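Local coordinates for transcriptional regulator (LacI family) (Clostridium acetobutylicum ATCC 824, PDB 3G85), which probably acts as a DNA-binding transcription factor of the LacI family, recognising cis-regulatory sequences to control transcription, at residues Ala118-Ala123 against His154-Lys159; Ser129-Leu134 against Asn187-Leu192; Ile218-Ile223 against Pro236-Val241. All coordinates share one frame; numbering follows the deposited sequence.

Contact 1: residues Ala118-Ala123 against His154-Lys159; sequences ASLLFA and HKNGIK
One face of the Asn-156 side-chain amide is turned to helix 111-124: Leu-120 CD2 lies over it, 4.0 Å from Asn-156 CG, and the Ala-123 methyl packs against the same face. The Leu-120 side chain crosses the amide at about a right angle and touches it with that one branch. Nearer the backbone, Ala-123 CB meets Asn-156 CB at 3.9 Å. The other flat group, the Phe-122 ring, touches segment 154-159 through its base, Phe-122 CB lying 3.8 Å from Ile-158 CD1. Its ring runs on toward the sheet, with the Ala-191 methyl over the middle of one face, Val-221 CG2 on the other side, displaced toward CZ, and the carbonyl of Leu-192 at the edge.

The main apolar contact is made by Ile-158. With chi1 at -58° and chi2 at 171° the side chain is stretched out, and its CD1 methyl is pressed against a turn of the helix. It sits 3.5 Å from Ala-123 N and 3.8 Å from Ser-119 O, the very pair joined by a helical hydrogen bond of 2.8 Å from Ala-123 N to Ser-119 O. The backbone polar groups there are already satisfied by each other, which probably makes an apolar neighbour cheap. Ala-123 CB, 4.0 Å from Ile-158 CD1, bounds the methyl as well.

Asn-156 is the first residue to leave the helix, and Gly-157, at a phi of 73°, turns the chain so that Ile-158 comes back toward the neighbouring helix. Ser-119 in turn rests on Thr-152 and Cys-153 of helix 140-155. Two helices packed side by side against one sheet, with an isoleucine from the exit turn of one pressed against the other, belong to the layered alpha/beta architecture of the periplasmic binding protein-like domain.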
loop_
_atom_site.group_PDB
_atom_site.type_symbol
_atom_site.label_atom_id
_atom_site.label_comp_id
_atom_site.label_asym_id
_atom_site.label_seq_id
_atom_site.Cartn_x
_atom_site.Cartn_y
_atom_site.Cartn_z
ATOM N N ALA A 118 -8.547 9.324 -6.395
ATOM C CA ALA A 118 -7.508 10.215 -6.939
ATOM C C ALA A 118 -8.004 10.809 -8.265
ATOM O O ALA A 118 -7.938 12.023 -8.472
ATOM C CB ALA A 118 -6.204 9.470 -7.129
ATOM N N SER A 119 -8.547 9.955 -9.124
ATOM C CA SER A 119 -9.125 10.415 -10.391
ATOM C C SER A 119 -10.261 11.416 -10.234
ATOM O O SER A 119 -10.275 12.456 -10.911
ATOM C CB SER A 119 -9.602 9.244 -11.230
ATOM O OG SER A 119 -10.085 9.764 -12.466
ATOM N N LEU A 120 -11.209 11.113 -9.345
ATOM C CA LEU A 120 -12.352 12.008 -9.118
ATOM C C LEU A 120 -11.953 13.365 -8.559
ATOM O O LEU A 120 -12.646 14.356 -8.791
ATOM C CB LEU A 120 -13.442 11.323 -8.262
ATOM C CG LEU A 120 -14.105 10.113 -8.951
ATOM C CD1 LEU A 120 -15.040 9.329 -8.019
ATOM C CD2 LEU A 120 -14.826 10.485 -10.271
ATOM N N LEU A 121 -10.842 13.437 -7.824
ATOM C CA LEU A 121 -10.356 14.733 -7.353
ATOM C C LEU A 121 -9.955 15.584 -8.569
ATOM O O LEU A 121 -10.257 16.790 -8.639
ATOM C CB LEU A 121 -9.157 14.560 -6.389
ATOM C CG LEU A 121 -8.567 15.831 -5.744
ATOM C CD1 LEU A 121 -7.825 15.564 -4.480
ATOM C CD2 LEU A 121 -7.652 16.597 -6.685
ATOM N N PHE A 122 -9.250 14.965 -9.512
ATOM C CA PHE A 122 -8.867 15.646 -10.757
ATOM C C PHE A 122 -10.113 15.994 -11.600
ATOM O O PHE A 122 -10.192 17.096 -12.163
ATOM C CB PHE A 122 -7.910 14.776 -11.587
ATOM C CG PHE A 122 -6.524 14.602 -10.952
ATOM C CD1 PHE A 122 -5.933 15.651 -10.249
ATOM C CD2 PHE A 122 -5.823 13.399 -11.081
ATOM C CE1 PHE A 122 -4.654 15.503 -9.666
ATOM C CE2 PHE A 122 -4.536 13.261 -10.531
ATOM C CZ PHE A 122 -3.960 14.328 -9.829
ATOM N N ALA A 123 -11.052 15.042 -11.693
ATOM C CA ALA A 123 -12.309 15.231 -12.462
ATOM C C ALA A 123 -13.102 16.406 -11.928
ATOM O O ALA A 123 -13.662 17.195 -12.703
ATOM C CB ALA A 123 -13.147 13.995 -12.415
ATOM N N HIS A 154 -10.688 7.670 -17.742
ATOM C CA HIS A 154 -11.394 7.410 -19.015
ATOM C C HIS A 154 -12.900 7.710 -18.904
ATOM O O HIS A 154 -13.471 8.318 -19.807
ATOM C CB HIS A 154 -11.192 5.968 -19.478
ATOM C CG HIS A 154 -9.757 5.604 -19.767
ATOM N ND1 HIS A 154 -9.338 4.295 -19.919
ATOM C CD2 HIS A 154 -8.649 6.375 -19.923
ATOM C CE1 HIS A 154 -8.038 4.278 -20.172
ATOM N NE2 HIS A 154 -7.595 5.526 -20.169
ATOM N N LYS A 155 -13.535 7.290 -17.804
ATOM C CA LYS A 155 -14.958 7.553 -17.571
ATOM C C LYS A 155 -15.287 9.018 -17.404
ATOM O O LYS A 155 -16.422 9.428 -17.668
ATOM C CB LYS A 155 -15.462 6.767 -16.372
ATOM C CG LYS A 155 -15.487 5.309 -16.686
ATOM C CD LYS A 155 -15.817 4.434 -15.517
ATOM C CE LYS A 155 -15.578 3.001 -15.957
ATOM N NZ LYS A 155 -16.281 2.003 -15.105
ATOM N N ASN A 156 -14.323 9.819 -16.961
ATOM C CA ASN A 156 -14.601 11.220 -16.657
ATOM C C ASN A 156 -13.959 12.238 -17.601
ATOM O O ASN A 156 -13.829 13.418 -17.250
ATOM C CB ASN A 156 -14.229 11.547 -15.205
ATOM C CG ASN A 156 -15.135 10.863 -14.196
ATOM O OD1 ASN A 156 -14.941 9.693 -13.853
ATOM N ND2 ASN A 156 -16.123 11.593 -13.714
ATOM N N GLY A 157 -13.531 11.776 -18.763
ATOM C CA GLY A 157 -12.988 12.658 -19.793
ATOM C C GLY A 157 -11.611 13.210 -19.491
ATOM O O GLY A 157 -11.255 14.311 -19.948
ATOM N N ILE A 158 -10.831 12.469 -18.707
ATOM C CA ILE A 158 -9.428 12.828 -18.459
ATOM C C ILE A 158 -8.551 11.916 -19.311
ATOM O O ILE A 158 -8.546 10.687 -19.114
ATOM C CB ILE A 158 -9.055 12.703 -16.955
ATOM C CG1 ILE A 158 -9.971 13.588 -16.091
ATOM C CG2 ILE A 158 -7.577 13.044 -16.742
ATOM C CD1 ILE A 158 -9.825 13.367 -14.569
ATOM N N LYS A 159 -7.835 12.494 -20.279
ATOM C CA LYS A 159 -6.972 11.698 -21.165
ATOM C C LYS A 159 -5.716 11.251 -20.415
ATOM O O LYS A 159 -5.090 12.054 -19.763
ATOM C CB LYS A 159 -6.560 12.505 -22.414
ATOM C CG LYS A 159 -5.767 11.685 -23.454
ATOM C CD LYS A 159 -5.243 12.540 -24.640
ATOM C CE LYS A 159 -4.429 11.666 -25.633
ATOM N NZ LYS A 159 -3.555 12.467 -26.589
#

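Contact 2: residues Ser129-Leu134 against Asn187-Leu192; sequences SAAAIL and NTPKAL
Leu-192 pushes its CD1 methyl into the dip between two side chains of the neighbouring strand, 4.0 Å from Ala-131 CB and 3.8 Å from Ile-133 CG1. Ala-132 points its methyl away from this side, and the small Ala-131 leaves room for the leucine fork. With CG anti to the backbone N (chi1 176°), Leu-192 leans along the sheet toward Ile-133, and its CD2 branch also comes close to Ile-133 CD1.

The next bump is Pro-189. Its ring stands steeply over the Ala-130 to Ala-131 peptide on its CB-CG edge: both atoms sit nearly above Ala-130 C, Pro-189 CG 3.6 Å from it, while the rest of the ring rises away. The ring's rim then reaches the Ala-131 methyl, while Pro-189 CB meets Ser-129 OG. Ala-191 drops its methyl into the remaining notch, beside Ser-129 O and 3.8 Å from Ala-130 CB. With alanine on both sides, the alpha carbons of Ala-130 and Ala-191 come to 4.5 Å.

The strands run parallel, joined by Ala-131 N to Ala-191 O at 2.9 Å. That bond is nearly straight, 168° at the hydrogen, though the donor is tilted from the carbonyl plane. Ala-130 CA and Leu-192 CA add CA-H...O contacts on either side of it. Helix 197-209 covers Leu-192 and Ile-133, and helix 172-182 backs Ala-131 and Ile-133.

At the open end the chains separate, and a water accepts a hydrogen bond from Lys-190 N at 2.8 Å and also bonds Ser-129 OG. The chemistry thus changes along the contact: the inner part is held by apolar fit and one backbone bond, and where the strands part a water stands in for a direct bond.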
loop_
_atom_site.group_PDB
_atom_site.type_symbol
_atom_site.label_atom_id
_atom_site.label_comp_id
_atom_site.label_asym_id
_atom_site.label_seq_id
_atom_site.Cartn_x
_atom_site.Cartn_y
_atom_site.Cartn_z
ATOM N N SER A 129 -6.314 16.295 -18.836
ATOM C CA SER A 129 -5.447 15.117 -18.967
ATOM C C SER A 129 -4.569 14.938 -17.723
ATOM O O SER A 129 -4.495 15.806 -16.881
ATOM C CB SER A 129 -4.576 15.196 -20.216
ATOM O OG SER A 129 -3.722 16.304 -20.103
ATOM N N ALA A 130 -3.935 13.775 -17.622
ATOM C CA ALA A 130 -3.107 13.471 -16.457
ATOM C C ALA A 130 -1.958 12.591 -16.880
ATOM O O ALA A 130 -2.043 11.886 -17.903
ATOM C CB ALA A 130 -3.943 12.799 -15.353
ATOM N N ALA A 131 -0.885 12.633 -16.089
ATOM C CA ALA A 131 0.206 11.681 -16.208
ATOM C C ALA A 131 0.237 10.814 -14.933
ATOM O O ALA A 131 -0.421 11.153 -13.943
ATOM C CB ALA A 131 1.538 12.394 -16.385
ATOM N N ALA A 132 0.955 9.695 -15.000
ATOM C CA ALA A 132 1.072 8.782 -13.856
ATOM C C ALA A 132 2.499 8.269 -13.778
ATOM O O ALA A 132 3.083 7.844 -14.788
ATOM C CB ALA A 132 0.075 7.615 -13.978
ATOM N N ILE A 133 3.090 8.368 -12.595
ATOM C CA ILE A 133 4.390 7.790 -12.359
ATOM C C ILE A 133 4.164 6.607 -11.441
ATOM O O ILE A 133 3.668 6.774 -10.308
ATOM C CB ILE A 133 5.341 8.801 -11.719
ATOM C CG1 ILE A 133 5.587 9.992 -12.685
ATOM C CG2 ILE A 133 6.654 8.136 -11.336
ATOM C CD1 ILE A 133 6.399 11.098 -12.029
ATOM N N LEU A 134 4.519 5.429 -11.947
ATOM C CA LEU A 134 4.184 4.165 -11.320
ATOM C C LEU A 134 5.387 3.310 -11.078
ATOM O O LEU A 134 6.109 2.928 -12.022
ATOM C CB LEU A 134 3.210 3.385 -12.206
ATOM C CG LEU A 134 1.902 4.103 -12.579
ATOM C CD1 LEU A 134 1.126 3.267 -13.619
ATOM C CD2 LEU A 134 1.002 4.427 -11.373
ATOM N N ASN A 187 4.848 17.824 -24.095
ATOM C CA ASN A 187 3.639 18.293 -23.429
ATOM C C ASN A 187 3.440 17.501 -22.143
ATOM O O ASN A 187 3.097 16.316 -22.201
ATOM C CB ASN A 187 2.421 18.087 -24.330
ATOM C CG ASN A 187 2.442 18.974 -25.561
ATOM O OD1 ASN A 187 2.677 18.495 -26.674
ATOM N ND2 ASN A 187 2.206 20.279 -25.369
ATOM N N THR A 188 3.681 18.130 -20.992
ATOM C CA THR A 188 3.407 17.484 -19.693
ATOM C C THR A 188 2.017 17.903 -19.172
ATOM O O THR A 188 1.748 19.095 -19.074
ATOM C CB THR A 188 4.451 17.863 -18.621
ATOM O OG1 THR A 188 4.207 19.211 -18.191
ATOM C CG2 THR A 188 5.879 17.756 -19.161
ATOM N N PRO A 189 1.145 16.926 -18.820
ATOM C CA PRO A 189 -0.174 17.233 -18.272
ATOM C C PRO A 189 -0.103 18.041 -16.977
ATOM O O PRO A 189 0.963 18.163 -16.365
ATOM C CB PRO A 189 -0.785 15.847 -17.983
ATOM C CG PRO A 189 -0.065 14.917 -18.873
ATOM C CD PRO A 189 1.358 15.472 -18.947
ATOM N N LYS A 190 -1.242 18.570 -16.561
ATOM C CA LYS A 190 -1.302 19.399 -15.376
ATOM C C LYS A 190 -1.730 18.631 -14.105
ATOM O O LYS A 190 -1.755 19.198 -13.016
ATOM C CB LYS A 190 -2.239 20.578 -15.611
ATOM C CG LYS A 190 -1.690 21.646 -16.600
ATOM C CD LYS A 190 -2.571 22.877 -16.590
ATOM C CE LYS A 190 -2.178 23.835 -15.456
ATOM N NZ LYS A 190 -3.376 24.270 -14.680
ATOM N N ALA A 191 -2.084 17.364 -14.270
ATOM C CA ALA A 191 -2.420 16.487 -13.154
ATOM C C ALA A 191 -1.428 15.347 -13.158
ATOM O O ALA A 191 -1.032 14.850 -14.227
ATOM C CB ALA A 191 -3.833 15.956 -13.300
ATOM N N LEU A 192 -1.010 14.933 -11.961
ATOM C CA LEU A 192 -0.065 13.843 -11.837
ATOM C C LEU A 192 -0.468 12.907 -10.705
ATOM O O LEU A 192 -0.623 13.340 -9.580
ATOM C CB LEU A 192 1.357 14.401 -11.595
ATOM C CG LEU A 192 2.436 13.329 -11.339
ATOM C CD1 LEU A 192 2.715 12.484 -12.593
ATOM C CD2 LEU A 192 3.718 13.990 -10.837
HETATM O O HOH W 1 -3.413 18.966 -18.206
#

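Contact 3: residues Ile218-Ile223 against Pro236-Val241; sequences IEIVAI and PPVTIV
Strands 219-223 and 239-241 run parallel, their axes 4.6 Å apart at closest approach and twisted by 33°. They are the two strands of a beta-alpha-beta unit whose crossover includes helix 228-232, adjacent in the sheet of the periplasmic binding protein-like domain. Ala-222 holds the pair together with both its polar backbone atoms: its N donates to Thr-239 O at 3.1 Å and its O receives Val-241 N at 3.0 Å, each donor lying in the carbonyl plane. The same Ala-222 O is also approached by Ile-240 CA, at 3.1 Å.

On one face Val-221 is flanked by two residues of the other strand. Its CG1 meets Val-241 CG2 at 3.9 Å, and its CG2 faces the Thr-239 methyl. That methyl is anti to the backbone N, which leaves the threonine hydroxyl, with chi1 at -72°, to bond Arg-279 N outside the pair. Helix 111-124 covers this side, through Ala-118 and Phe-122 on Val-221 and Leu-121 on Thr-239.

On the other face the Ala-222 methyl is met by Val-238 CG1 at 4.1 Å, and Ile-220 CG2 packs on the same valine methyl. Helix 197-209 closes over them, Ile-204 touching both Ile-220 and Val-238.

Toward Val-238 the chains spread too far for direct bonding. There one water fills in, donating to Ile-220 O at 2.7 Å and accepting from Thr-239 N at 2.9 Å.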
loop_
_atom_site.group_PDB
_atom_site.type_symbol
_atom_site.label_atom_id
_atom_site.label_comp_id
_atom_site.label_asym_id
_atom_site.label_seq_id
_atom_site.Cartn_x
_atom_site.Cartn_y
_atom_site.Cartn_z
ATOM N N ILE A 218 1.263 22.098 -11.890
ATOM C CA ILE A 218 1.047 20.643 -11.760
ATOM C C ILE A 218 0.409 20.338 -10.412
ATOM O O ILE A 218 0.886 20.820 -9.371
ATOM C CB ILE A 218 2.368 19.819 -11.892
ATOM C CG1 ILE A 218 2.970 19.988 -13.286
ATOM C CG2 ILE A 218 2.116 18.306 -11.623
ATOM C CD1 ILE A 218 4.220 19.195 -13.527
ATOM N N GLU A 219 -0.665 19.546 -10.422
ATOM C CA GLU A 219 -1.281 19.105 -9.166
ATOM C C GLU A 219 -1.017 17.607 -8.953
ATOM O O GLU A 219 -1.146 16.828 -9.873
ATOM C CB GLU A 219 -2.773 19.391 -9.156
ATOM C CG GLU A 219 -3.324 19.348 -7.753
ATOM C CD GLU A 219 -4.720 19.921 -7.613
ATOM O OE1 GLU A 219 -5.146 20.762 -8.452
ATOM O OE2 GLU A 219 -5.398 19.512 -6.647
ATOM N N ILE A 220 -0.620 17.224 -7.742
ATOM C CA ILE A 220 -0.222 15.831 -7.490
ATOM C C ILE A 220 -1.176 15.168 -6.513
ATOM O O ILE A 220 -1.603 15.784 -5.552
ATOM C CB ILE A 220 1.214 15.775 -6.884
ATOM C CG1 ILE A 220 2.195 16.459 -7.836
ATOM C CG2 ILE A 220 1.610 14.293 -6.570
ATOM C CD1 ILE A 220 3.602 16.796 -7.234
ATOM N N VAL A 221 -1.489 13.907 -6.752
ATOM C CA VAL A 221 -2.151 13.064 -5.753
ATOM C C VAL A 221 -1.299 11.812 -5.696
ATOM O O VAL A 221 -0.877 11.296 -6.728
ATOM C CB VAL A 221 -3.590 12.671 -6.114
ATOM C CG1 VAL A 221 -4.174 11.660 -5.074
ATOM C CG2 VAL A 221 -4.466 13.931 -6.144
ATOM N N ALA A 222 -1.003 11.350 -4.490
ATOM C CA ALA A 222 -0.149 10.169 -4.367
ATOM C C ALA A 222 -0.837 9.152 -3.492
ATOM O O ALA A 222 -1.640 9.504 -2.654
ATOM C CB ALA A 222 1.166 10.543 -3.749
ATOM N N ILE A 223 -0.491 7.882 -3.676
ATOM C CA ILE A 223 -0.944 6.818 -2.767
ATOM C C ILE A 223 -0.037 6.835 -1.530
ATOM O O ILE A 223 1.194 6.788 -1.648
ATOM C CB ILE A 223 -0.897 5.428 -3.438
ATOM C CG1 ILE A 223 -1.828 5.365 -4.675
ATOM C CG2 ILE A 223 -1.191 4.298 -2.405
ATOM C CD1 ILE A 223 -3.329 5.513 -4.303
ATOM N N PRO A 236 5.467 21.596 -1.171
ATOM C CA PRO A 236 4.252 21.832 -0.419
ATOM C C PRO A 236 3.692 20.498 0.109
ATOM O O PRO A 236 4.194 19.437 -0.283
ATOM C CB PRO A 236 3.312 22.392 -1.498
ATOM C CG PRO A 236 3.643 21.606 -2.644
ATOM C CD PRO A 236 5.161 21.450 -2.611
ATOM N N PRO A 237 2.698 20.550 1.015
ATOM C CA PRO A 237 1.978 19.339 1.404
ATOM C C PRO A 237 1.359 18.649 0.183
ATOM O O PRO A 237 0.904 19.302 -0.770
ATOM C CB PRO A 237 0.929 19.868 2.393
ATOM C CG PRO A 237 1.639 21.082 3.017
ATOM C CD PRO A 237 2.237 21.711 1.800
ATOM N N VAL A 238 1.400 17.331 0.200
ATOM C CA VAL A 238 0.917 16.501 -0.890
ATOM C C VAL A 238 -0.376 15.814 -0.466
ATOM O O VAL A 238 -0.446 15.130 0.581
ATOM C CB VAL A 238 1.959 15.406 -1.213
ATOM C CG1 VAL A 238 1.470 14.436 -2.363
ATOM C CG2 VAL A 238 3.273 16.035 -1.558
ATOM N N THR A 239 -1.398 15.982 -1.304
ATOM C CA THR A 239 -2.642 15.255 -1.119
ATOM C C THR A 239 -2.441 13.777 -1.371
ATOM O O THR A 239 -1.809 13.388 -2.351
ATOM C CB THR A 239 -3.737 15.804 -2.037
ATOM O OG1 THR A 239 -4.125 17.081 -1.520
ATOM C CG2 THR A 239 -4.955 14.847 -2.075
ATOM N N ILE A 240 -2.965 12.971 -0.464
ATOM C CA ILE A 240 -2.845 11.524 -0.584
ATOM C C ILE A 240 -4.148 10.741 -0.447
ATOM O O ILE A 240 -5.126 11.191 0.166
ATOM C CB ILE A 240 -1.862 10.937 0.466
ATOM C CG1 ILE A 240 -2.443 11.119 1.904
ATOM C CG2 ILE A 240 -0.452 11.535 0.321
ATOM C CD1 ILE A 240 -1.565 10.444 3.013
ATOM N N VAL A 241 -4.141 9.549 -1.023
ATOM C CA VAL A 241 -5.149 8.553 -0.729
ATOM C C VAL A 241 -4.373 7.485 0.077
ATOM O O VAL A 241 -3.432 6.857 -0.429
ATOM C CB VAL A 241 -5.833 7.966 -1.984
ATOM C CG1 VAL A 241 -7.059 7.161 -1.504
ATOM C CG2 VAL A 241 -6.257 9.113 -2.954
HETATM O O HOH W 2 -0.695 17.460 -3.653
#

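How the contacts relate
All three contacts build one domain, and contacts 2 and 3 share its sheet: strands 191-194 and 219-224 are neighbours, with Leu-192 N 2.8 Å from Glu-219 O and Lys-190 O 2.8 Å from Glu-219 N, probable hydrogen bonds both. Contact 1 forms part of the helical layer packed on the face of it that carries Val-221, its centre about 12 Å from that of contact 2 and about 15 Å from that of contact 3. Ala-118 CB rests on Val-221 CG1 at 3.6 Å. Beyond the helix exit, Lys-159 O lies 3.0 Å from Ala-130 N, probably hydrogen-bonded, so the chain leaving contact 1 joins the edge of contact 2.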